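Local structure of NADPH Quinone Oxidoreductase (Streptococcus mutans, 4F8Y) at residues 69-74 with 102-107. The protein probably catalyses the NADPH-dependent reduction of quinones such as menadione, using bound FAD as its redox cofactor. Sequence-based numbering, arbitrary orientation.
With VK3 (menadione), chain F.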
loop_
_atom_site.group_PDB
_atom_site.type_symbol
_atom_site.label_atom_id
_atom_site.label_comp_id
_atom_site.label_asym_id
_atom_site.label_seq_id
_atom_site.Cartn_x
_atom_site.Cartn_y
_atom_site.Cartn_z
ATOM N N ASP A 69 0.632 12.328 17.281
ATOM C CA ASP A 69 -0.205 13.077 18.217
ATOM C C ASP A 69 -1.649 13.227 17.732
ATOM O O ASP A 69 -2.577 13.239 18.547
ATOM C CB ASP A 69 0.411 14.447 18.503
ATOM C CG ASP A 69 1.622 14.364 19.417
ATOM O OD1 ASP A 69 1.798 13.320 20.080
ATOM O OD2 ASP A 69 2.395 15.345 19.473
ATOM N N LEU A 70 -1.835 13.346 16.414
ATOM C CA LEU A 70 -3.174 13.376 15.807
ATOM C C LEU A 70 -3.916 12.048 16.044
ATOM O O LEU A 70 -5.086 12.022 16.463
ATOM C CB LEU A 70 -3.078 13.672 14.301
ATOM C CG LEU A 70 -2.933 15.127 13.841
ATOM C CD1 LEU A 70 -2.634 15.191 12.349
ATOM C CD2 LEU A 70 -4.201 15.938 14.168
ATOM N N VAL A 71 -3.225 10.940 15.788
ATOM C CA VAL A 71 -3.803 9.621 16.044
ATOM C C VAL A 71 -4.198 9.442 17.508
ATOM O O VAL A 71 -5.293 8.988 17.798
ATOM C CB VAL A 71 -2.863 8.483 15.610
ATOM C CG1 VAL A 71 -3.391 7.143 16.111
ATOM C CG2 VAL A 71 -2.716 8.482 14.099
ATOM N N THR A 72 -3.311 9.819 18.422
ATOM C CA THR A 72 -3.579 9.674 19.851
ATOM C C THR A 72 -4.785 10.511 20.286
ATOM O O THR A 72 -5.594 10.087 21.114
ATOM C CB THR A 72 -2.349 10.076 20.699
ATOM O OG1 THR A 72 -1.233 9.230 20.367
ATOM C CG2 THR A 72 -2.670 9.967 22.197
ATOM N N TRP A 73 -4.888 11.701 19.715
ATOM C CA TRP A 73 -5.962 12.638 20.022
ATOM C C TRP A 73 -7.336 12.091 19.589
ATOM O O TRP A 73 -8.315 12.175 20.333
ATOM C CB TRP A 73 -5.621 13.984 19.358
ATOM C CG TRP A 73 -6.724 14.999 19.229
ATOM C CD1 TRP A 73 -7.028 16.002 20.106
ATOM C CD2 TRP A 73 -7.632 15.141 18.127
ATOM N NE1 TRP A 73 -8.085 16.745 19.627
ATOM C CE2 TRP A 73 -8.473 16.237 18.416
ATOM C CE3 TRP A 73 -7.826 14.435 16.931
ATOM C CZ2 TRP A 73 -9.486 16.647 17.551
ATOM C CZ3 TRP A 73 -8.836 14.846 16.074
ATOM C CH2 TRP A 73 -9.647 15.944 16.385
ATOM N N ALA A 74 -7.389 11.495 18.401
ATOM C CA ALA A 74 -8.645 11.019 17.819
ATOM C C ALA A 74 -9.361 9.938 18.631
ATOM O O ALA A 74 -8.731 9.067 19.226
ATOM C CB ALA A 74 -8.404 10.530 16.397
ATOM N N ALA A 102 5.799 0.206 15.907
ATOM C CA ALA A 102 5.925 -0.535 17.155
ATOM C C ALA A 102 6.263 0.419 18.286
ATOM O O ALA A 102 7.106 1.296 18.137
ATOM C CB ALA A 102 6.982 -1.618 17.033
ATOM N N ASP A 103 5.578 0.241 19.410
ATOM C CA ASP A 103 5.719 1.099 20.582
ATOM C C ASP A 103 4.886 2.368 20.493
ATOM O O ASP A 103 4.958 3.235 21.360
ATOM C CB ASP A 103 7.179 1.410 20.854
ATOM C CG ASP A 103 7.920 0.205 21.330
ATOM O OD1 ASP A 103 7.289 -0.605 22.044
ATOM O OD2 ASP A 103 9.112 0.060 20.988
ATOM N N PHE A 104 4.095 2.471 19.437
ATOM C CA PHE A 104 3.070 3.495 19.385
ATOM C C PHE A 104 1.704 2.879 19.097
ATOM O O PHE A 104 0.791 2.942 19.929
ATOM C CB PHE A 104 3.391 4.581 18.356
ATOM C CG PHE A 104 2.300 5.613 18.228
ATOM C CD1 PHE A 104 2.122 6.579 19.210
ATOM C CD2 PHE A 104 1.425 5.589 17.153
ATOM C CE1 PHE A 104 1.106 7.513 19.111
ATOM C CE2 PHE A 104 0.403 6.525 17.055
ATOM C CZ PHE A 104 0.249 7.487 18.034
ATOM N N ALA A 105 1.577 2.273 17.921
ATOM C CA ALA A 105 0.298 1.737 17.468
ATOM C C ALA A 105 0.050 0.332 17.996
ATOM O O ALA A 105 -1.096 -0.073 18.186
ATOM C CB ALA A 105 0.226 1.751 15.962
ATOM N N TYR A 106 1.132 -0.399 18.240
ATOM C CA TYR A 106 1.054 -1.781 18.681
ATOM C C TYR A 106 2.359 -2.167 19.383
ATOM O O TYR A 106 3.319 -1.402 19.404
ATOM C CB TYR A 106 0.841 -2.697 17.477
ATOM C CG TYR A 106 2.062 -2.757 16.582
ATOM C CD1 TYR A 106 2.302 -1.768 15.631
ATOM C CD2 TYR A 106 2.989 -3.787 16.707
ATOM C CE1 TYR A 106 3.423 -1.809 14.827
ATOM C CE2 TYR A 106 4.117 -3.836 15.906
ATOM C CZ TYR A 106 4.330 -2.846 14.967
ATOM O OH TYR A 106 5.448 -2.894 14.165
ATOM N N SER A 107 2.383 -3.358 19.965
ATOM C CA SER A 107 3.608 -3.925 20.507
ATOM C C SER A 107 3.452 -5.436 20.558
ATOM O O SER A 107 2.443 -5.989 20.116
ATOM C CB SER A 107 3.945 -3.352 21.890
ATOM O OG SER A 107 3.023 -3.779 22.876
HETATM C C1K VK3 F . 3.323 -5.123 12.288
HETATM O O1K VK3 F . 3.505 -3.747 12.385
HETATM C C2K VK3 F . 2.001 -5.623 11.845
HETATM C C3K VK3 F . 1.780 -6.973 11.770
HETATM C C4K VK3 F . 2.814 -7.886 12.114
HETATM O O4K VK3 F . 2.572 -9.268 12.059
HETATM C C5K VK3 F . 4.096 -7.405 12.542
HETATM C C6K VK3 F . 5.138 -8.305 12.882
HETATM C C7K VK3 F . 6.359 -7.837 13.280
HETATM C C8K VK3 F . 6.592 -6.371 13.363
HETATM C C9K VK3 F . 5.589 -5.501 13.039
HETATM C C10 VK3 F . 4.327 -5.985 12.618
HETATM C C11 VK3 F . 0.404 -7.464 11.337
#
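Between the last turn of helix 65-73 and the loop that leads into strand 106-108, the CA of Val-71 lies 9.0 Å from that of Ala-105, and the CA of Thr-72 lies 9.1 Å from that of Phe-104. In this flavodoxin-like fold a single aromatic side chain spans the gap between a helix on the parallel sheet and the loop that carries a menadione-pocket residue. With CG anti to the backbone N (chi1 177°), Phe-104 reaches toward the helix and ends between two neighbouring residues. Val-71 meets the CE2 and CZ side of the ring, its CG1 methyl lying 4.0 Å from Phe-104 CE2 in an oblique apolar contact. Thr-72 approaches differently, its hydroxyl OG1 sitting near the ring plane at the outer edge, 3.2 Å from Phe-104 CE1. That oxygen also makes a hydrogen bond to the carbonyl of Arg-68, one turn back, which fixes its rotation beside the ring. On the other flank of the helix, Leu-70 and Trp-73 pack against strands 2-7 and 32-37, whereas Val-71 also touches Leu-117. Within the loop, Asp-103 N donates to Tyr-106 O at 2.8 Å, closing the loop round Phe-104 and Ala-105. The same loop leads to Tyr-106, in the menadione pocket, where its ring also meets Trp-85 of the second subunit nearly perpendicularly, while Ala-102 CA lies 3.5 Å above the plane of the Tyr-106 ring, offset toward its rim.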